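Local structure of putative glycerophosphodiester phosphodiesterase (Galdieria sulphuraria, 2O55) at residues H198-E203 / L234-D239. The protein is a putative glycerophosphodiester phosphodiesterase, a member of a family built on the TIM-barrel fold. Residues are numbered along the deposited sequence; the frame is centred on the assembly and turned at random.
Sequences HYLTKE and LELQVD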
loop_
_atom_site.group_PDB
_atom_site.type_symbol
_atom_site.label_atom_id
_atom_site.label_comp_id
_atom_site.label_asym_id
_atom_site.label_seq_id
_atom_site.Cartn_x
_atom_site.Cartn_y
_atom_site.Cartn_z
ATOM N N HIS A 198 8.583 6.850 -12.896
ATOM C CA HIS A 198 8.808 7.545 -14.168
ATOM C C HIS A 198 8.435 9.045 -14.163
ATOM O O HIS A 198 8.962 9.784 -14.979
ATOM C CB HIS A 198 8.111 6.772 -15.306
ATOM C CG HIS A 198 8.098 7.473 -16.638
ATOM N ND1 HIS A 198 9.162 7.435 -17.519
ATOM C CD2 HIS A 198 7.120 8.180 -17.265
ATOM C CE1 HIS A 198 8.852 8.107 -18.616
ATOM N NE2 HIS A 198 7.619 8.567 -18.490
ATOM N N TYR A 199 7.568 9.485 -13.240
ATOM C CA TYR A 199 7.077 10.881 -13.149
ATOM C C TYR A 199 7.545 11.619 -11.897
ATOM O O TYR A 199 6.725 12.291 -11.219
ATOM C CB TYR A 199 5.553 10.906 -13.054
ATOM C CG TYR A 199 4.814 10.236 -14.163
ATOM C CD1 TYR A 199 4.528 8.863 -14.118
ATOM C CD2 TYR A 199 4.359 10.977 -15.247
ATOM C CE1 TYR A 199 3.836 8.254 -15.150
ATOM C CE2 TYR A 199 3.670 10.382 -16.276
ATOM C CZ TYR A 199 3.417 9.031 -16.220
ATOM O OH TYR A 199 2.732 8.484 -17.254
ATOM N N LEU A 200 8.829 11.490 -11.556
ATOM C CA LEU A 200 9.321 12.068 -10.290
ATOM C C LEU A 200 10.641 12.824 -10.410
ATOM O O LEU A 200 11.680 12.245 -10.699
ATOM C CB LEU A 200 9.356 11.034 -9.147
ATOM C CG LEU A 200 9.725 11.677 -7.791
ATOM C CD1 LEU A 200 8.672 12.692 -7.296
ATOM C CD2 LEU A 200 10.044 10.656 -6.702
ATOM N N THR A 201 10.558 14.120 -10.137
ATOM C CA THR A 201 11.638 15.084 -10.254
ATOM C C THR A 201 12.348 15.242 -8.946
ATOM O O THR A 201 11.721 15.128 -7.909
ATOM C CB THR A 201 11.040 16.453 -10.517
ATOM O OG1 THR A 201 10.022 16.324 -11.498
ATOM C CG2 THR A 201 12.079 17.444 -11.016
ATOM N N LYS A 202 13.646 15.538 -9.002
ATOM C CA LYS A 202 14.403 16.095 -7.858
ATOM C C LYS A 202 13.639 17.248 -7.187
ATOM O O LYS A 202 13.493 17.279 -5.967
ATOM C CB LYS A 202 15.768 16.638 -8.313
ATOM C CG LYS A 202 16.701 15.635 -9.035
ATOM C CD LYS A 202 18.182 15.764 -8.527
ATOM C CE LYS A 202 18.307 15.343 -7.002
ATOM N NZ LYS A 202 17.941 16.629 -6.076
ATOM N N GLU A 203 13.156 18.187 -7.999
ATOM C CA GLU A 203 12.460 19.361 -7.516
ATOM C C GLU A 203 11.131 19.069 -6.811
ATOM O O GLU A 203 10.791 19.766 -5.857
ATOM C CB GLU A 203 12.309 20.388 -8.640
ATOM C CG GLU A 203 11.169 21.416 -8.490
ATOM C CD GLU A 203 9.875 21.033 -9.260
ATOM O OE1 GLU A 203 8.775 21.049 -8.637
ATOM O OE2 GLU A 203 9.956 20.724 -10.484
ATOM N N LEU A 234 18.003 7.162 -4.779
ATOM C CA LEU A 234 18.941 7.833 -3.871
ATOM C C LEU A 234 19.303 9.253 -4.312
ATOM O O LEU A 234 19.274 10.174 -3.500
ATOM C CB LEU A 234 20.236 7.046 -3.711
ATOM C CG LEU A 234 20.302 5.663 -3.062
ATOM C CD1 LEU A 234 21.715 5.408 -2.564
ATOM C CD2 LEU A 234 19.358 5.575 -1.913
ATOM N N GLU A 235 19.656 9.431 -5.583
ATOM C CA GLU A 235 19.857 10.765 -6.141
ATOM C C GLU A 235 18.682 11.682 -5.825
ATOM O O GLU A 235 18.874 12.811 -5.392
ATOM C CB GLU A 235 20.121 10.698 -7.654
ATOM C CG GLU A 235 21.395 9.888 -7.994
ATOM C CD GLU A 235 22.004 10.176 -9.392
ATOM O OE1 GLU A 235 21.922 11.323 -9.909
ATOM O OE2 GLU A 235 22.606 9.240 -9.967
ATOM N N LEU A 236 17.469 11.173 -6.005
ATOM C CA LEU A 236 16.246 11.909 -5.679
ATOM C C LEU A 236 16.089 12.236 -4.198
ATOM O O LEU A 236 15.464 13.226 -3.856
ATOM C CB LEU A 236 15.037 11.096 -6.096
ATOM C CG LEU A 236 14.759 11.014 -7.580
ATOM C CD1 LEU A 236 13.691 9.950 -7.814
ATOM C CD2 LEU A 236 14.307 12.367 -8.083
ATOM N N GLN A 237 16.621 11.380 -3.329
ATOM C CA GLN A 237 16.527 11.549 -1.875
ATOM C C GLN A 237 15.105 11.341 -1.325
ATOM O O GLN A 237 14.701 11.982 -0.358
ATOM C CB GLN A 237 17.102 12.912 -1.431
ATOM C CG GLN A 237 18.622 13.096 -1.579
ATOM C CD GLN A 237 19.342 13.159 -0.224
ATOM O OE1 GLN A 237 19.486 12.138 0.471
ATOM N NE2 GLN A 237 19.812 14.365 0.156
ATOM N N VAL A 238 14.356 10.433 -1.942
ATOM C CA VAL A 238 13.060 9.975 -1.430
ATOM C C VAL A 238 13.206 9.328 -0.055
ATOM O O VAL A 238 14.305 8.897 0.315
ATOM C CB VAL A 238 12.410 8.952 -2.384
ATOM C CG1 VAL A 238 12.303 9.556 -3.764
ATOM C CG2 VAL A 238 13.212 7.649 -2.438
ATOM N N ASP A 239 12.098 9.251 0.683
ATOM C CA ASP A 239 12.064 8.668 2.033
ATOM C C ASP A 239 11.792 7.169 2.036
ATOM O O ASP A 239 12.322 6.436 2.867
ATOM C CB ASP A 239 11.027 9.400 2.873
ATOM C CG ASP A 239 11.324 10.882 2.965
ATOM O OD1 ASP A 239 12.369 11.264 3.567
ATOM O OD2 ASP A 239 10.532 11.670 2.411
#
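Leu-200 extends its side chain with CG anti to the backbone N (chi1 -174°), while Leu-236 has CG anti to its own carbonyl carbon (chi1 -73°); these settings direct the branched ends of the two leucines at one another. They meet at an oblique angle through single methyls, Leu-200 CD2 lying 3.9 Å from Leu-236 CD1. The same Leu-200 methyl also touches Val-238, 3.9 Å from its CG1, so it bridges the last residue of helix 227-236 and the turn that follows. The other methyl of Leu-236 works against backbone. Its CD2 rests on the peptide that leads into helix 202-210, 3.6 Å from Thr-201 C and 3.4 Å from Lys-202 N. The Lys-202 side chain crosses that of Leu-236 at a slant and adds its aliphatic start, CG lying 4.2 Å from Leu-236 CD2. Further out the chain bends at each of its remaining torsions and is carried over the end of the neighbouring helix, where NZ is 4.0 Å from the carbonyl O of Glu-235. No hydrogen bond joins the two segments; the contact is apolar at its buried side, around Leu-236 and Val-238, and turns polar and exposed at Lys-202 and Glu-235. Gln-237 leaves the helix with positive phi (70°), and the chain then turns toward strand 240-243. Leu-200 and Val-238 both pack on Val-217 of strand 214-218, which runs parallel to its neighbours 192-196 and 240-243. The entry to helix 202-210 thus meets the end of helix 227-236, with strand 214-218, which comes between them in the chain, underlying both segments; successive outer helices packed on each other and on parallel strands are typical of a TIM barrel, consistent with the family.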